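Local coordinates for protein probable mRNA-capping enzyme (Acanthamoeba polyphaga mimivirus, PDB 3BGY) that removes the terminal phosphate from the 5'-triphosphate end of mRNA with this N-terminal domain, the RNA triphosphatase module of a larger multifunctional capping enzyme, at residues Ile74-Pro79 and Arg111-Leu116; Lys100-Ser105 and Pro197-Leu202; Lys133-Asp138 and Ile142-Thr147; Ser179-Ile182 and Ser186-Asp189. All coordinates share one frame; numbering follows the deposited sequence. Where two conformers were deposited one is given.

Contact 1 (Ile74-Pro79 and Arg111-Leu116); sequences ISLIFP and RYIVSL
Just before Ile113 and Val114 in the chain, the two residues that meet Leu76, the carbonyl O of Tyr112 is gripped twice: Ser115 OG sits 2.7 Å from Tyr112 O, 19° off the carbonyl plane, and the amide Ser115 N approaches the same Tyr112 O at 3.1 Å. Both donors thus come from one serine, while Ile113 and Val114 of the same segment meet strand 74-77. Ile113 divides its branches between two strand residues. With CG1 beside the backbone N (chi1 -65°), CG2 is turned onto Leu76, 3.9 Å from Leu76 CD1, while CD1 at the end of the longer branch reaches Ile74 CG2 at 3.8 Å. In the tunnel triphosphatase fold, an eight-stranded antiparallel barrel, strand 66-77 is a wall stave, and helix 106-115 packs here on the outside of that wall, its axis steeply inclined to the strand. Leu76 also uses CD1 against Val114, whose CG1 lies 3.8 Å from Leu76 CD1, the two side chains crossing at about a right angle. Phe97 of helix 91-101 touches both Ile74 and Ile113, extending the apolar layer, and Lys161 NZ hydrogen-bonds the carbonyl oxygens of Val114 and Leu116.

Contact 2 (Lys100-Ser105 and Pro197-Leu202); sequences KFSKAS and PIIWKL
Ile199 pushes its CD1 methyl against the backbone of Phe101, 3.4 Å from Phe101 O and 4.1 Å from Phe101 CB. Its longer branch is nearly straight (chi2 162°), which carries CD1 well out from the loop toward the end of helix 91-101. The shorter branch covers the next residue: Ile199 CG2 lies 3.8 Å from Ser102 OG, a hydroxyl already hydrogen-bonded to Ile98 O one turn back. The Phe101 ring leads the other way, to meet Phe97 and Tyr112. Both chains turn sharply at this point. Phe101 to Ala104 is a type I beta turn, with Ala104 N 3.1 Å from Phe101 O, and Ile199 to Leu202 is a type II turn, with Leu202 N at the same 3.1 Å from Ile199 O. The contact joins the link between helices 91-101 and 106-115 to the loop between strands 186-196 and 208-215, and Ile199 reaches Ile109 of the second helix as well. The oxygens facing the isoleucine, Phe101 O and Ser102 OG, have their polar partners on their own side, so what joins the segments is undirected methyl packing, dependent on fit rather than on bond angles.

Contact 3 (Lys133-Asp138 and Ile142-Thr147); sequences KLIGID and ITIKST
Ile137 reaches across to Ile142 and Ile144 of the partner strand. Its CB sits 3.9 Å from Ile142 O. CG1, placed beside the backbone N (chi1 -62°), comes 3.8 Å from Ile142 CG1 as the two side chains pass at a slant, and CD1 at the tip reaches on to Ile144 CG1 at 3.9 Å. One isoleucine thus rests on two residues of strand 142-147.

The backbone beneath it is parting. Ile137 N makes a weak, bent bond to Ile142 O at 3.4 Å (140° at the hydrogen), and water 1 wedges into the widening gap, accepting from Ile137 N at 3.0 Å and donating to Ile142 O at 2.7 Å. Two residues back, past the non-hydrogen-bonded pair Gly136-Thr143, the ladder is regular: Ile135 and Ile144 form an antiparallel hydrogen-bonded pair, with Ile135 N 3.0 Å from Ile144 O and Ile144 N 2.9 Å from Ile135 O, both nearly straight. On the opposite face of the sheet, Leu134 lays CD1 against CG of Lys145, whose extended chain carries the amine away from the pair.

These strands are the arms of a beta hairpin in the barrel wall. Strand 36-42 flanks strand 142-152 on its other edge, Phe38 and Val40 touching Ile144. Helix 17-32 covers the face bearing Ile135 and Ser146, with Ile23 and Met26 against them, and Leu228 and Phe232 of helix 221-235 close over Ile142.

Contact 4 (Ser179-Ile182 and Ser186-Asp189); sequences SFTI and SRID
Swung opposite its own backbone nitrogen (chi1 -169°), CG of Arg187 lies against the Phe180 carbonyl, and a kink about the next bond but one (chi3 79°) turns the guanidinium back toward Asp189, with Ser179 CB 4.0 Å from Arg187 CD. The arginine grips the carboxylate side-on with two nitrogens: Arg187 NE is 2.9 Å from Asp189 OD1 and Arg187 NH2 is 2.8 Å from Asp189 OD2, a salt bridge in which both oxygens are met on their syn side. Ser179 joins from the facing strand, its OG donating to Asp189 OD1 at 2.9 Å from well above the carboxylate plane (56°). The two-nitrogen grip holds the carboxylate nearly in the guanidinium plane, and the serine gives OD1 its second donor.

The two strands form a hairpin of the barrel, strands 169-183 and 186-196. Asp189 also touches Glu212 and Glu214 of strand 208-215, a gathering of charge consistent with the polar tunnel lining known for this family. Phe180 and Ile188 occupy the other face and meet Tyr57 of helix 47-60. Their backbones exchange a close pair of bonds, Phe180 N to Ile188 O and Ile188 N to Phe180 O, each 2.8 Å.

Toward the turn the ladder weakens, Ile182 N standing 3.3 Å from Ser186 O in a bent, weak bond. Ile182 CG1 presses close to Ser186 OG, a hydroxyl that is hydrogen-bonded to Asn183 OD1 and Glu227 OE1.

From the N terminus, contact 1 opens first, on strand 66-77. Before it closes on helix 106-115, contact 2 has opened at the end of helix 91-101, so the two cross; they also touch, Tyr112 lying on Phe101. Contact 2 stays open until the loop at 197-202, and the long stretch it spans holds contacts 3 and 4 in series, each the short closure of a hairpin. Contact 1 sets helix 106-115 on the barrel, and contact 2 ties the end of helix 91-101 to the loop joining strands 186-196 and 208-215. Contacts 3 and 4 join hairpin strands of the wall, both across the chain's centre from contact 2; contact 4 lies about 28 Å from contact 1, centre to centre.

Contact 1 (Ile74-Pro79 and Arg111-Leu116)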
loop_
_atom_site.group_PDB
_atom_site.type_symbol
_atom_site.label_atom_id
_atom_site.label_comp_id
_atom_site.label_asym_id
_atom_site.label_seq_id
_atom_site.Cartn_x
_atom_site.Cartn_y
_atom_site.Cartn_z
ATOM N N ILE A 74 -1.178 -1.190 -11.326
ATOM C CA ILE A 74 -1.750 -0.363 -12.388
ATOM C C ILE A 74 -2.993 0.212 -11.756
ATOM O O ILE A 74 -3.923 -0.512 -11.394
ATOM C CB ILE A 74 -2.119 -1.170 -13.664
ATOM C CG1 ILE A 74 -0.894 -1.885 -14.225
ATOM C CG2 ILE A 74 -2.601 -0.221 -14.771
ATOM C CD1 ILE A 74 -0.837 -3.340 -13.866
ATOM N N SER A 75 -2.982 1.524 -11.557
ATOM C CA SER A 75 -4.122 2.168 -10.932
ATOM C C SER A 75 -4.929 2.979 -11.929
ATOM O O SER A 75 -4.368 3.821 -12.637
ATOM C CB SER A 75 -3.652 3.122 -9.838
ATOM O OG SER A 75 -2.958 2.438 -8.812
ATOM N N LEU A 76 -6.236 2.721 -11.969
ATOM C CA LEU A 76 -7.149 3.511 -12.808
ATOM C C LEU A 76 -7.770 4.515 -11.871
ATOM O O LEU A 76 -8.428 4.139 -10.900
ATOM C CB LEU A 76 -8.245 2.659 -13.435
ATOM C CG LEU A 76 -7.813 1.448 -14.225
ATOM C CD1 LEU A 76 -9.099 0.823 -14.774
ATOM C CD2 LEU A 76 -6.855 1.810 -15.377
ATOM N N ILE A 77 -7.533 5.796 -12.156
ATOM C CA ILE A 77 -8.004 6.892 -11.308
ATOM C C ILE A 77 -9.179 7.594 -11.966
ATOM O O ILE A 77 -9.049 8.210 -13.007
ATOM C CB ILE A 77 -6.851 7.875 -11.007
ATOM C CG1 ILE A 77 -5.661 7.093 -10.437
ATOM C CG2 ILE A 77 -7.298 8.952 -9.965
ATOM C CD1 ILE A 77 -4.334 7.796 -10.629
ATOM N N PHE A 78 -10.310 7.544 -11.278
ATOM C CA PHE A 78 -11.562 8.077 -11.794
ATOM C C PHE A 78 -11.798 9.546 -11.462
ATOM O O PHE A 78 -11.159 10.070 -10.558
ATOM C CB PHE A 78 -12.699 7.185 -11.286
ATOM C CG PHE A 78 -12.725 5.849 -11.920
ATOM C CD1 PHE A 78 -11.974 4.802 -11.384
ATOM C CD2 PHE A 78 -13.465 5.629 -13.104
ATOM C CE1 PHE A 78 -11.942 3.523 -12.022
ATOM C CE2 PHE A 78 -13.446 4.365 -13.748
ATOM C CZ PHE A 78 -12.672 3.308 -13.203
ATOM N N PRO A 79 -12.713 10.231 -12.195
ATOM C CA PRO A 79 -12.997 11.647 -11.925
ATOM C C PRO A 79 -13.416 11.929 -10.483
ATOM O O PRO A 79 -13.126 13.008 -9.962
ATOM C CB PRO A 79 -14.130 11.955 -12.903
ATOM C CG PRO A 79 -13.803 11.134 -14.040
ATOM C CD PRO A 79 -13.339 9.829 -13.465
ATOM N N ARG A 111 -9.641 -0.847 -20.397
ATOM C CA ARG A 111 -10.604 -1.914 -20.712
ATOM C C ARG A 111 -9.991 -3.278 -20.383
ATOM O O ARG A 111 -10.672 -4.130 -19.820
ATOM C CB ARG A 111 -11.041 -1.816 -22.173
ATOM C CG ARG A 111 -12.144 -0.792 -22.360
ATOM C CD ARG A 111 -12.564 -0.712 -23.825
ATOM N NE ARG A 111 -11.519 -0.107 -24.642
ATOM C CZ ARG A 111 -11.491 -0.112 -25.974
ATOM N NH1 ARG A 111 -12.451 -0.710 -26.666
ATOM N NH2 ARG A 111 -10.529 0.546 -26.608
ATOM N N TYR A 112 -8.688 -3.412 -20.624
ATOM C CA TYR A 112 -7.945 -4.637 -20.316
ATOM C C TYR A 112 -7.892 -4.801 -18.799
ATOM O O TYR A 112 -8.186 -5.877 -18.276
ATOM C CB TYR A 112 -6.520 -4.616 -20.905
ATOM C CG TYR A 112 -5.621 -5.786 -20.458
ATOM C CD1 TYR A 112 -5.735 -7.066 -21.056
ATOM C CD2 TYR A 112 -4.678 -5.624 -19.406
ATOM C CE1 TYR A 112 -4.925 -8.162 -20.617
ATOM C CE2 TYR A 112 -3.871 -6.719 -18.958
ATOM C CZ TYR A 112 -4.005 -7.972 -19.569
ATOM O OH TYR A 112 -3.224 -9.020 -19.132
ATOM N N ILE A 113 -7.577 -3.711 -18.093
ATOM C CA ILE A 113 -7.489 -3.764 -16.629
ATOM C C ILE A 113 -8.801 -4.193 -15.944
ATOM O O ILE A 113 -8.785 -5.099 -15.094
ATOM C CB ILE A 113 -6.897 -2.421 -16.050
ATOM C CG1 ILE A 113 -5.455 -2.244 -16.517
ATOM C CG2 ILE A 113 -6.956 -2.376 -14.507
ATOM C CD1 ILE A 113 -4.450 -3.327 -16.050
ATOM N N VAL A 114 -9.929 -3.604 -16.339
ATOM C CA VAL A 114 -11.212 -3.988 -15.747
ATOM C C VAL A 114 -11.722 -5.363 -16.218
ATOM O O VAL A 114 -12.653 -5.905 -15.623
ATOM C CB VAL A 114 -12.338 -2.913 -15.905
ATOM C CG1 VAL A 114 -11.929 -1.618 -15.229
ATOM C CG2 VAL A 114 -12.714 -2.685 -17.378
ATOM N N SER A 115 -11.080 -5.934 -17.239
ATOM C CA SER A 115 -11.479 -7.247 -17.770
ATOM C C SER A 115 -10.828 -8.393 -17.004
ATOM O O SER A 115 -11.306 -9.525 -17.062
ATOM C CB SER A 115 -11.124 -7.373 -19.262
ATOM O OG SER A 115 -9.764 -7.766 -19.467
ATOM N N LEU A 116 -9.726 -8.098 -16.308
ATOM C CA LEU A 116 -9.001 -9.101 -15.549
ATOM C C LEU A 116 -9.771 -9.684 -14.393
ATOM O O LEU A 116 -10.485 -8.988 -13.675
ATOM C CB LEU A 116 -7.650 -8.553 -15.034
ATOM C CG LEU A 116 -6.534 -8.260 -16.049
ATOM C CD1 LEU A 116 -5.314 -7.674 -15.336
ATOM C CD2 LEU A 116 -6.139 -9.551 -16.776
#

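Contact 2 (Lys100-Ser105 and Pro197-Leu202)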
loop_
_atom_site.group_PDB
_atom_site.type_symbol
_atom_site.label_atom_id
_atom_site.label_comp_id
_atom_site.label_asym_id
_atom_site.label_seq_id
_atom_site.Cartn_x
_atom_site.Cartn_y
_atom_site.Cartn_z
ATOM N N LYS A 100 3.246 -5.601 -24.619
ATOM C CA LYS A 100 1.982 -5.497 -25.357
ATOM C C LYS A 100 1.332 -4.109 -25.304
ATOM O O LYS A 100 0.869 -3.607 -26.329
ATOM C CB LYS A 100 0.971 -6.551 -24.872
ATOM C CG LYS A 100 -0.309 -6.662 -25.728
ATOM C CD LYS A 100 -1.234 -7.794 -25.291
ATOM C CE LYS A 100 -2.460 -7.881 -26.216
ATOM N NZ LYS A 100 -3.386 -8.996 -25.868
ATOM N N PHE A 101 1.318 -3.492 -24.122
ATOM C CA PHE A 101 0.675 -2.190 -23.952
ATOM C C PHE A 101 1.527 -0.916 -23.958
ATOM O O PHE A 101 0.974 0.170 -23.798
ATOM C CB PHE A 101 -0.245 -2.215 -22.716
ATOM C CG PHE A 101 -1.403 -3.172 -22.840
ATOM C CD1 PHE A 101 -2.602 -2.769 -23.466
ATOM C CD2 PHE A 101 -1.301 -4.487 -22.354
ATOM C CE1 PHE A 101 -3.687 -3.656 -23.615
ATOM C CE2 PHE A 101 -2.387 -5.398 -22.495
ATOM C CZ PHE A 101 -3.579 -4.975 -23.130
ATOM N N SER A 102 2.836 -1.036 -24.218
ATOM C CA SER A 102 3.780 0.108 -24.256
ATOM C C SER A 102 3.371 1.279 -25.157
ATOM O O SER A 102 3.630 2.442 -24.827
ATOM C CB SER A 102 5.182 -0.353 -24.691
ATOM O OG SER A 102 6.050 -0.521 -23.582
ATOM N N LYS A 103 2.755 0.946 -26.293
ATOM C CA LYS A 103 2.299 1.919 -27.291
ATOM C C LYS A 103 0.773 1.897 -27.496
ATOM O O LYS A 103 0.264 2.519 -28.438
ATOM C CB LYS A 103 3.021 1.661 -28.637
ATOM C CG LYS A 103 4.554 1.673 -28.563
ATOM C CD LYS A 103 5.228 1.403 -29.903
ATOM C CE LYS A 103 6.743 1.300 -29.728
ATOM N NZ LYS A 103 7.491 1.315 -31.021
ATOM N N ALA A 104 0.042 1.190 -26.626
ATOM C CA ALA A 104 -1.430 1.089 -26.727
ATOM C C ALA A 104 -2.152 2.316 -26.170
ATOM O O ALA A 104 -1.573 3.070 -25.378
ATOM C CB ALA A 104 -1.935 -0.164 -26.030
ATOM N N SER A 105 -3.420 2.500 -26.548
ATOM C CA SER A 105 -4.194 3.656 -26.066
ATOM C C SER A 105 -4.566 3.487 -24.592
ATOM O O SER A 105 -4.705 2.357 -24.120
ATOM C CB SER A 105 -5.463 3.870 -26.895
ATOM O OG SER A 105 -6.501 2.984 -26.512
ATOM N N PRO A 197 3.511 8.116 -14.791
ATOM C CA PRO A 197 2.173 8.196 -15.387
ATOM C C PRO A 197 2.118 7.408 -16.723
ATOM O O PRO A 197 1.048 7.238 -17.284
ATOM C CB PRO A 197 1.967 9.716 -15.592
ATOM C CG PRO A 197 3.361 10.234 -15.791
ATOM C CD PRO A 197 4.174 9.452 -14.785
ATOM N N ILE A 198 3.272 6.995 -17.253
ATOM C CA ILE A 198 3.328 6.214 -18.505
ATOM C C ILE A 198 4.176 4.954 -18.306
ATOM O O ILE A 198 4.890 4.848 -17.318
ATOM C CB ILE A 198 3.854 7.038 -19.726
ATOM C CG1 ILE A 198 5.280 7.525 -19.481
ATOM C CG2 ILE A 198 2.893 8.215 -20.030
ATOM C CD1 ILE A 198 5.965 8.091 -20.701
ATOM N N ILE A 199 4.060 3.987 -19.220
ATOM C CA ILE A 199 4.817 2.729 -19.138
ATOM C C ILE A 199 6.295 2.859 -19.513
ATOM O O ILE A 199 7.155 2.228 -18.897
ATOM C CB ILE A 199 4.136 1.632 -20.053
ATOM C CG1 ILE A 199 2.739 1.302 -19.509
ATOM C CG2 ILE A 199 4.948 0.341 -20.082
ATOM C CD1 ILE A 199 1.780 0.584 -20.490
ATOM N N TRP A 200 6.586 3.719 -20.488
ATOM C CA TRP A 200 7.949 3.892 -21.000
ATOM C C TRP A 200 9.033 4.117 -19.960
ATOM O O TRP A 200 8.943 5.037 -19.163
ATOM C CB TRP A 200 7.976 4.980 -22.089
ATOM C CG TRP A 200 9.334 5.225 -22.742
ATOM C CD1 TRP A 200 9.944 4.454 -23.699
ATOM C CD2 TRP A 200 10.211 6.340 -22.506
ATOM N NE1 TRP A 200 11.137 5.024 -24.082
ATOM C CE2 TRP A 200 11.327 6.183 -23.376
ATOM C CE3 TRP A 200 10.163 7.463 -21.645
ATOM C CZ2 TRP A 200 12.393 7.117 -23.416
ATOM C CZ3 TRP A 200 11.226 8.396 -21.681
ATOM C CH2 TRP A 200 12.328 8.211 -22.570
ATOM N N LYS A 201 10.023 3.217 -19.987
ATOM C CA LYS A 201 11.189 3.201 -19.108
ATOM C C LYS A 201 10.852 3.273 -17.627
ATOM O O LYS A 201 11.563 3.915 -16.855
ATOM C CB LYS A 201 12.189 4.297 -19.506
ATOM C CG LYS A 201 13.151 3.891 -20.610
ATOM C CD LYS A 201 14.171 4.987 -20.858
ATOM C CE LYS A 201 15.244 4.552 -21.844
ATOM N NZ LYS A 201 16.244 3.630 -21.230
ATOM N N LEU A 202 9.761 2.605 -17.244
ATOM C CA LEU A 202 9.320 2.581 -15.840
ATOM C C LEU A 202 10.395 1.993 -14.936
ATOM O O LEU A 202 10.693 2.552 -13.890
ATOM C CB LEU A 202 8.028 1.774 -15.677
ATOM C CG LEU A 202 7.490 1.529 -14.253
ATOM C CD1 LEU A 202 7.145 2.813 -13.533
ATOM C CD2 LEU A 202 6.277 0.656 -14.347
#

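Contact 3 (Lys133-Asp138 and Ile142-Thr147)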
loop_
_atom_site.group_PDB
_atom_site.type_symbol
_atom_site.label_atom_id
_atom_site.label_comp_id
_atom_site.label_asym_id
_atom_site.label_seq_id
_atom_site.Cartn_x
_atom_site.Cartn_y
_atom_site.Cartn_z
ATOM N N LYS A 133 -9.931 8.661 6.825
ATOM C CA LYS A 133 -9.470 9.730 7.699
ATOM C C LYS A 133 -7.941 9.648 7.663
ATOM O O LYS A 133 -7.360 8.567 7.631
ATOM C CB LYS A 133 -9.999 9.549 9.130
ATOM C CG LYS A 133 -9.603 10.666 10.103
ATOM C CD LYS A 133 -10.483 10.685 11.353
ATOM C CE LYS A 133 -9.927 11.635 12.423
ATOM N NZ LYS A 133 -9.817 13.055 11.983
ATOM N N LEU A 134 -7.302 10.803 7.589
ATOM C CA LEU A 134 -5.857 10.876 7.553
ATOM C C LEU A 134 -5.431 11.998 8.469
ATOM O O LEU A 134 -5.896 13.132 8.304
ATOM C CB LEU A 134 -5.372 11.183 6.123
ATOM C CG LEU A 134 -3.890 11.026 5.737
ATOM C CD1 LEU A 134 -3.809 10.660 4.270
ATOM C CD2 LEU A 134 -3.072 12.269 5.996
ATOM N N ILE A 135 -4.586 11.688 9.447
ATOM C CA ILE A 135 -4.079 12.734 10.335
ATOM C C ILE A 135 -2.560 12.763 10.388
ATOM O O ILE A 135 -1.889 11.729 10.288
ATOM C CB ILE A 135 -4.661 12.683 11.784
ATOM C CG1 ILE A 135 -4.396 11.336 12.451
ATOM C CG2 ILE A 135 -6.161 13.033 11.787
ATOM C CD1 ILE A 135 -4.610 11.375 13.938
ATOM N N GLY A 136 -2.030 13.977 10.479
ATOM C CA GLY A 136 -0.598 14.178 10.582
ATOM C C GLY A 136 -0.350 14.258 12.079
ATOM O O GLY A 136 -1.280 14.482 12.858
ATOM N N ILE A 137 0.873 13.970 12.490
ATOM C CA ILE A 137 1.219 13.978 13.909
ATOM C C ILE A 137 2.163 15.136 14.161
ATOM O O ILE A 137 3.135 15.302 13.432
ATOM C CB ILE A 137 1.873 12.620 14.306
ATOM C CG1 ILE A 137 0.868 11.472 14.091
ATOM C CG2 ILE A 137 2.435 12.645 15.733
ATOM C CD1 ILE A 137 -0.433 11.581 14.899
ATOM N N ASP A 138 1.886 15.916 15.205
ATOM C CA ASP A 138 2.744 17.056 15.546
ATOM C C ASP A 138 4.142 16.594 15.976
ATOM O O ASP A 138 4.294 15.733 16.855
ATOM C CB ASP A 138 2.127 17.912 16.670
ATOM C CG ASP A 138 0.777 18.525 16.301
ATOM O OD1 ASP A 138 0.447 18.675 15.103
ATOM O OD2 ASP A 138 0.033 18.871 17.246
ATOM N N ILE A 142 5.281 11.179 10.683
ATOM C CA ILE A 142 4.351 10.094 10.336
ATOM C C ILE A 142 2.958 10.579 10.120
ATOM O O ILE A 142 2.587 11.676 10.576
ATOM C CB ILE A 142 4.200 9.005 11.461
ATOM C CG1 ILE A 142 3.999 9.627 12.846
ATOM C CG2 ILE A 142 5.332 8.063 11.426
ATOM C CD1 ILE A 142 3.575 8.652 13.922
ATOM N N THR A 143 2.201 9.799 9.351
ATOM C CA THR A 143 0.792 10.072 9.154
ATOM C C THR A 143 0.054 8.806 9.542
ATOM O O THR A 143 0.616 7.723 9.447
ATOM C CB THR A 143 0.390 10.517 7.736
ATOM O OG1 THR A 143 0.727 9.520 6.766
ATOM C CG2 THR A 143 1.054 11.831 7.372
ATOM N N ILE A 144 -1.154 8.948 10.080
ATOM C CA ILE A 144 -1.947 7.774 10.458
ATOM C C ILE A 144 -3.113 7.826 9.465
ATOM O O ILE A 144 -3.776 8.853 9.334
ATOM C CB ILE A 144 -2.537 7.890 11.894
ATOM C CG1 ILE A 144 -1.524 8.409 12.926
ATOM C CG2 ILE A 144 -3.143 6.576 12.317
ATOM C CD1 ILE A 144 -0.434 7.480 13.331
ATOM N N LYS A 145 -3.411 6.713 8.804
ATOM C CA LYS A 145 -4.459 6.713 7.798
ATOM C C LYS A 145 -5.343 5.502 7.901
ATOM O O LYS A 145 -4.859 4.405 8.185
ATOM C CB LYS A 145 -3.808 6.706 6.394
ATOM C CG LYS A 145 -4.727 6.816 5.153
ATOM C CD LYS A 145 -3.936 6.502 3.875
ATOM C CE LYS A 145 -4.730 6.792 2.599
ATOM N NZ LYS A 145 -4.014 6.328 1.368
ATOM N N SER A 146 -6.633 5.741 7.741
ATOM C CA SER A 146 -7.589 4.661 7.703
ATOM C C SER A 146 -8.186 4.849 6.325
ATOM O O SER A 146 -8.366 5.995 5.882
ATOM C CB SER A 146 -8.668 4.818 8.770
ATOM O OG SER A 146 -9.434 3.627 8.885
ATOM N N THR A 147 -8.280 3.756 5.570
ATOM C CA THR A 147 -8.919 3.825 4.268
ATOM C C THR A 147 -9.661 2.559 3.881
ATOM O O THR A 147 -9.290 1.458 4.307
ATOM C CB THR A 147 -7.920 4.270 3.165
ATOM O OG1 THR A 147 -8.636 4.630 1.979
ATOM C CG2 THR A 147 -6.886 3.209 2.879
HETATM O O HOH W 1 2.770 14.389 10.238
#

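Contact 4 (Ser179-Ile182 and Ser186-Asp189)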
loop_
_atom_site.group_PDB
_atom_site.type_symbol
_atom_site.label_atom_id
_atom_site.label_comp_id
_atom_site.label_asym_id
_atom_site.label_seq_id
_atom_site.Cartn_x
_atom_site.Cartn_y
_atom_site.Cartn_z
ATOM N N SER A 179 7.928 -7.533 3.426
ATOM C CA SER A 179 6.907 -7.477 4.477
ATOM C C SER A 179 7.328 -8.338 5.639
ATOM O O SER A 179 7.695 -9.507 5.474
ATOM C CB SER A 179 5.543 -7.943 3.952
ATOM O OG SER A 179 5.079 -7.086 2.914
ATOM N N PHE A 180 7.318 -7.746 6.829
ATOM C CA PHE A 180 7.736 -8.476 8.013
ATOM C C PHE A 180 6.583 -8.575 8.987
ATOM O O PHE A 180 6.129 -7.571 9.514
ATOM C CB PHE A 180 8.924 -7.754 8.660
ATOM C CG PHE A 180 10.069 -7.552 7.718
ATOM C CD1 PHE A 180 11.018 -8.564 7.526
ATOM C CD2 PHE A 180 10.198 -6.348 6.991
ATOM C CE1 PHE A 180 12.086 -8.406 6.629
ATOM C CE2 PHE A 180 11.276 -6.171 6.085
ATOM C CZ PHE A 180 12.233 -7.209 5.902
ATOM N N THR A 181 6.088 -9.789 9.222
ATOM C CA THR A 181 4.976 -9.971 10.147
ATOM C C THR A 181 5.586 -10.046 11.546
ATOM O O THR A 181 6.109 -11.070 11.950
ATOM C CB THR A 181 4.137 -11.233 9.763
ATOM O OG1 THR A 181 3.561 -11.028 8.466
ATOM C CG2 THR A 181 2.980 -11.423 10.762
ATOM N N ILE A 182 5.576 -8.917 12.243
ATOM C CA ILE A 182 6.213 -8.852 13.556
ATOM C C ILE A 182 5.503 -9.573 14.703
ATOM O O ILE A 182 6.147 -10.003 15.660
ATOM C CB ILE A 182 6.637 -7.401 13.899
ATOM C CG1 ILE A 182 5.451 -6.451 13.798
ATOM C CG2 ILE A 182 7.773 -6.932 12.934
ATOM C CD1 ILE A 182 5.742 -5.046 14.367
ATOM N N SER A 186 0.304 -7.015 13.556
ATOM C CA SER A 186 0.931 -5.954 12.787
ATOM C C SER A 186 2.019 -6.458 11.864
ATOM O O SER A 186 2.661 -7.473 12.135
ATOM C CB SER A 186 1.486 -4.868 13.708
ATOM O OG SER A 186 2.405 -5.432 14.605
ATOM N N ARG A 187 2.258 -5.682 10.815
ATOM C CA ARG A 187 3.245 -6.019 9.789
ATOM C C ARG A 187 3.975 -4.762 9.344
ATOM O O ARG A 187 3.366 -3.696 9.264
ATOM C CB ARG A 187 2.469 -6.634 8.624
ATOM C CG ARG A 187 3.292 -7.290 7.545
ATOM C CD ARG A 187 2.375 -7.848 6.444
ATOM N NE ARG A 187 1.949 -6.747 5.575
ATOM C CZ ARG A 187 0.709 -6.273 5.471
ATOM N NH1 ARG A 187 -0.283 -6.821 6.166
ATOM N NH2 ARG A 187 0.491 -5.170 4.767
ATOM N N ILE A 188 5.287 -4.881 9.142
ATOM C CA ILE A 188 6.101 -3.764 8.657
ATOM C C ILE A 188 6.291 -3.986 7.151
ATOM O O ILE A 188 6.726 -5.057 6.765
ATOM C CB ILE A 188 7.500 -3.745 9.342
ATOM C CG1 ILE A 188 7.379 -3.307 10.819
ATOM C CG2 ILE A 188 8.484 -2.778 8.587
ATOM C CD1 ILE A 188 7.169 -1.794 11.044
ATOM N N ASP A 189 5.916 -3.004 6.327
ATOM C CA ASP A 189 6.109 -3.091 4.868
ATOM C C ASP A 189 7.120 -2.030 4.481
ATOM O O ASP A 189 6.963 -0.873 4.853
ATOM C CB ASP A 189 4.835 -2.776 4.091
ATOM C CG ASP A 189 3.767 -3.839 4.235
ATOM O OD1 ASP A 189 4.088 -4.985 4.632
ATOM O OD2 ASP A 189 2.607 -3.510 3.913
#